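Local atomic coordinates of AT5g51070/K3K7_27 (PDB entry 5GKM), a protein that probably works as an ATP-dependent Clp chaperone of Arabidopsis (ClpD), of which this chain is the N-terminal Clp repeat domain. Residues V33-L38 with V130-A135. Sequence-based numbering, arbitrary orientation.
Sequences VYTQHL and VDDGSA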
ATOM      1  N   VAL A  33       2.338  -8.086   6.762  1.00 13.85           N
ATOM      2  CA  VAL A  33       2.376  -7.023   5.786  1.00 12.69           C
ATOM      3  C   VAL A  33       2.442  -5.681   6.506  1.00 12.83           C
ATOM      4  O   VAL A  33       1.572  -5.325   7.213  1.00 13.43           O
ATOM      5  CB  VAL A  33       1.070  -7.011   4.989  1.00 12.11           C
ATOM      6  CG1 VAL A  33       1.052  -5.872   4.008  1.00 13.71           C
ATOM      7  CG2 VAL A  33       0.893  -8.306   4.252  1.00 14.36           C
ATOM      8  N   TYR A  34       3.530  -4.974   6.312  1.00 12.17           N
ATOM      9  CA  TYR A  34       3.682  -3.648   6.827  1.00 12.95           C
ATOM     10  C   TYR A  34       3.453  -2.642   5.678  1.00 12.42           C
ATOM     11  O   TYR A  34       3.197  -3.027   4.602  1.00 13.33           O
ATOM     12  CB  TYR A  34       5.019  -3.452   7.517  1.00 14.28           C
ATOM     13  CG  TYR A  34       5.152  -4.089   8.879  1.00 15.83           C
ATOM     14  CD1 TYR A  34       5.471  -5.402   9.020  1.00 18.17           C
ATOM     15  CD2 TYR A  34       4.976  -3.341  10.000  1.00 16.93           C
ATOM     16  CE1 TYR A  34       5.601  -5.962  10.269  1.00 18.90           C
ATOM     17  CE2 TYR A  34       5.096  -3.882  11.265  1.00 18.32           C
ATOM     18  CZ  TYR A  34       5.389  -5.202  11.389  1.00 19.51           C
ATOM     19  OH  TYR A  34       5.548  -5.723  12.643  1.00 21.28           O
ATOM     20  N   THR A  35       3.496  -1.362   5.978  1.00 12.77           N
ATOM     21  CA  THR A  35       3.008  -0.396   5.026  1.00 13.03           C
ATOM     22  C   THR A  35       3.848  -0.266   3.777  1.00 13.29           C
ATOM     23  O   THR A  35       3.355   0.083   2.776  1.00 12.25           O
ATOM     24  CB  THR A  35       2.668   0.967   5.643  1.00 12.63           C
ATOM     25  OG1 THR A  35       3.769   1.464   6.369  1.00 13.55           O
ATOM     26  CG2 THR A  35       1.511   0.799   6.521  1.00 14.06           C
ATOM     27  N   GLN A  36       5.139  -0.507   3.902  1.00 13.45           N
ATOM     28  CA  GLN A  36       5.969  -0.520   2.706  1.00 13.33           C
ATOM     29  C   GLN A  36       5.575  -1.664   1.738  1.00 12.76           C
ATOM     30  O   GLN A  36       5.745  -1.570   0.584  1.00 13.35           O
ATOM     31  CB  GLN A  36       7.472  -0.537   3.027  1.00 15.11           C
ATOM     32  CG  GLN A  36       7.994  -1.836   3.613  1.00 16.58           C
ATOM     33  CD  GLN A  36       7.873  -1.919   5.113  1.00 16.05           C
ATOM     34  OE1 GLN A  36       7.109  -1.233   5.726  1.00 15.18           O
ATOM     35  NE2 GLN A  36       8.676  -2.774   5.687  1.00 15.98           N
ATOM     36  N   HIS A  37       5.110  -2.759   2.298  1.00 13.01           N
ATOM     37  CA  HIS A  37       4.610  -3.839   1.500  1.00 13.31           C
ATOM     38  C   HIS A  37       3.318  -3.524   0.798  1.00 11.98           C
ATOM     39  O   HIS A  37       3.080  -3.932  -0.286  1.00 12.07           O
ATOM     40  CB  HIS A  37       4.533  -5.134   2.291  1.00 14.40           C
ATOM     41  CG  HIS A  37       5.758  -5.397   3.100  1.00 14.24           C
ATOM     42  ND1 HIS A  37       5.737  -5.580   4.430  1.00 15.89           N
ATOM     43  CD2 HIS A  37       7.080  -5.482   2.714  1.00 15.87           C
ATOM     44  CE1 HIS A  37       6.979  -5.764   4.861  1.00 15.76           C
ATOM     45  NE2 HIS A  37       7.800  -5.716   3.807  1.00 15.93           N
ATOM     46  N   LEU A  38       2.469  -2.811   1.508  1.00 11.94           N
ATOM     47  CA  LEU A  38       1.247  -2.325   0.904  1.00 11.77           C
ATOM     48  C   LEU A  38       1.573  -1.382  -0.277  1.00 10.85           C
ATOM     49  O   LEU A  38       0.938  -1.410  -1.264  1.00 11.21           O
ATOM     50  CB  LEU A  38       0.407  -1.602   1.951  1.00 12.17           C
ATOM     51  CG  LEU A  38      -0.906  -1.064   1.413  1.00 11.79           C
ATOM     52  CD1 LEU A  38      -1.791  -2.149   0.797  1.00 14.20           C
ATOM     53  CD2 LEU A  38      -1.638  -0.317   2.503  1.00 12.65           C
ATOM     54  N   VAL A 130      -1.496   8.444   7.007  1.00 15.33           N
ATOM     55  CA  VAL A 130      -1.586   7.872   8.346  1.00 16.51           C
ATOM     56  C   VAL A 130      -0.631   6.741   8.714  1.00 18.51           C
ATOM     57  O   VAL A 130      -0.837   6.096   9.713  1.00 20.16           O
ATOM     58  CB  VAL A 130      -3.022   7.423   8.694  1.00 17.91           C
ATOM     59  CG1 VAL A 130      -3.982   8.558   8.488  1.00 19.83           C
ATOM     60  CG2 VAL A 130      -3.419   6.192   7.922  1.00 16.90           C
ATOM     61  N   ASP A 131       0.385   6.506   7.898  1.00 17.92           N
ATOM     62  CA  ASP A 131       1.293   5.404   8.182  1.00 20.04           C
ATOM     63  C   ASP A 131       2.451   5.748   9.144  1.00 20.75           C
ATOM     64  O   ASP A 131       2.456   6.795   9.688  1.00 22.61           O
ATOM     65  CB  ASP A 131       1.758   4.638   6.925  1.00 22.06           C
ATOM     66  CG  ASP A 131       3.152   5.033   6.452  1.00 19.40           C
ATOM     67  OD1 ASP A 131       3.466   6.178   6.675  1.00 22.17           O
ATOM     68  OD2 ASP A 131       3.861   4.241   5.844  1.00 15.94           O
ATOM     69  N   ASP A 132       3.364   4.808   9.324  1.00 21.05           N
ATOM     70  CA  ASP A 132       4.447   4.889  10.344  1.00 22.56           C
ATOM     71  C   ASP A 132       5.714   5.537   9.837  1.00 23.53           C
ATOM     72  O   ASP A 132       6.695   5.585  10.528  1.00 21.88           O
ATOM     73  CB  ASP A 132       4.776   3.540  11.001  1.00 24.00           C
ATOM     74  CG  ASP A 132       5.342   2.528  10.042  1.00 24.68           C
ATOM     75  OD1 ASP A 132       5.461   2.856   8.892  1.00 21.82           O
ATOM     76  OD2 ASP A 132       5.659   1.409  10.471  1.00 24.66           O
ATOM     77  N   GLY A 133       5.641   6.092   8.650  1.00 18.94           N
ATOM     78  CA  GLY A 133       6.749   6.667   7.965  1.00 20.48           C
ATOM     79  C   GLY A 133       7.423   5.750   6.972  1.00 18.66           C
ATOM     80  O   GLY A 133       8.248   6.161   6.237  1.00 21.10           O
ATOM     81  N   SER A 134       7.001   4.505   6.951  1.00 17.15           N
ATOM     82  CA  SER A 134       7.598   3.542   6.048  1.00 18.57           C
ATOM     83  C   SER A 134       7.420   3.877   4.590  1.00 18.21           C
ATOM     84  O   SER A 134       8.345   3.815   3.876  1.00 18.76           O
ATOM     85  CB  SER A 134       7.089   2.134   6.342  1.00 18.09           C
ATOM     86  OG  SER A 134       7.338   1.821   7.674  1.00 20.73           O
ATOM     87  N   ALA A 135       6.242   4.276   4.191  1.00 18.17           N
ATOM     88  CA  ALA A 135       6.052   4.596   2.773  1.00 17.97           C
ATOM     89  C   ALA A 135       6.923   5.735   2.296  1.00 19.24           C
ATOM     90  O   ALA A 135       7.460   5.691   1.243  1.00 18.47           O
ATOM     91  CB  ALA A 135       4.584   4.900   2.475  1.00 18.51           C
TER
HETATM   92  O   HOH W   1       4.182  -0.083   8.618  1.00 15.58           O
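Thr35, in the first turn of helix 35-45, points its hydroxyl into the loop that leads into helix 134-142, and OG1 donates a hydrogen bond to Asp131 OD2 at 2.8 Å. The bond reaches the carboxylate on its anti side, 25° out of plane, while the syn lone pair of the same oxygen takes the backbone N-H of Ala135, with N and OD2 2.9 Å apart. The other oxygen of Asp131, OD1, closes an Asx turn by accepting Gly133 N from above the carboxylate plane; together the three bonds fix the rotation of the group. A chi1 of 54° sets Thr35 OG1 between its own backbone N and carbonyl carbon, and CG2 packs alongside CB of Asp131.

Ser134 brings CB against two oxygens, Thr35 OG1 and Gln36 OE1, each 3.4 Å away. Gln36 has its amide nitrogen hydrogen-bonded to Gln79, whose loop also touches Ser134. In the all-helical Clp N-terminal domain, built from two Clp repeat motifs, the contact joins helix 35-45 to the 131-133 connection between helices 120-130 and 134-142, with Leu127 packing against both Thr35 and Ala135.

Asp132 forms a second Asx turn, its OD1 accepting Ser134 N. Ser134 OG lies only 2.5 Å from Asp132 OD1, so short that the exact geometry is doubtful. Asp132 OD2 receives a hydrogen bond from a water that in turn accepts Thr35 N, 3.0 Å from the water oxygen, so the first N-H of helix 35-45 is linked through the water to a carboxylate whose negative charge probably suits the helix dipole.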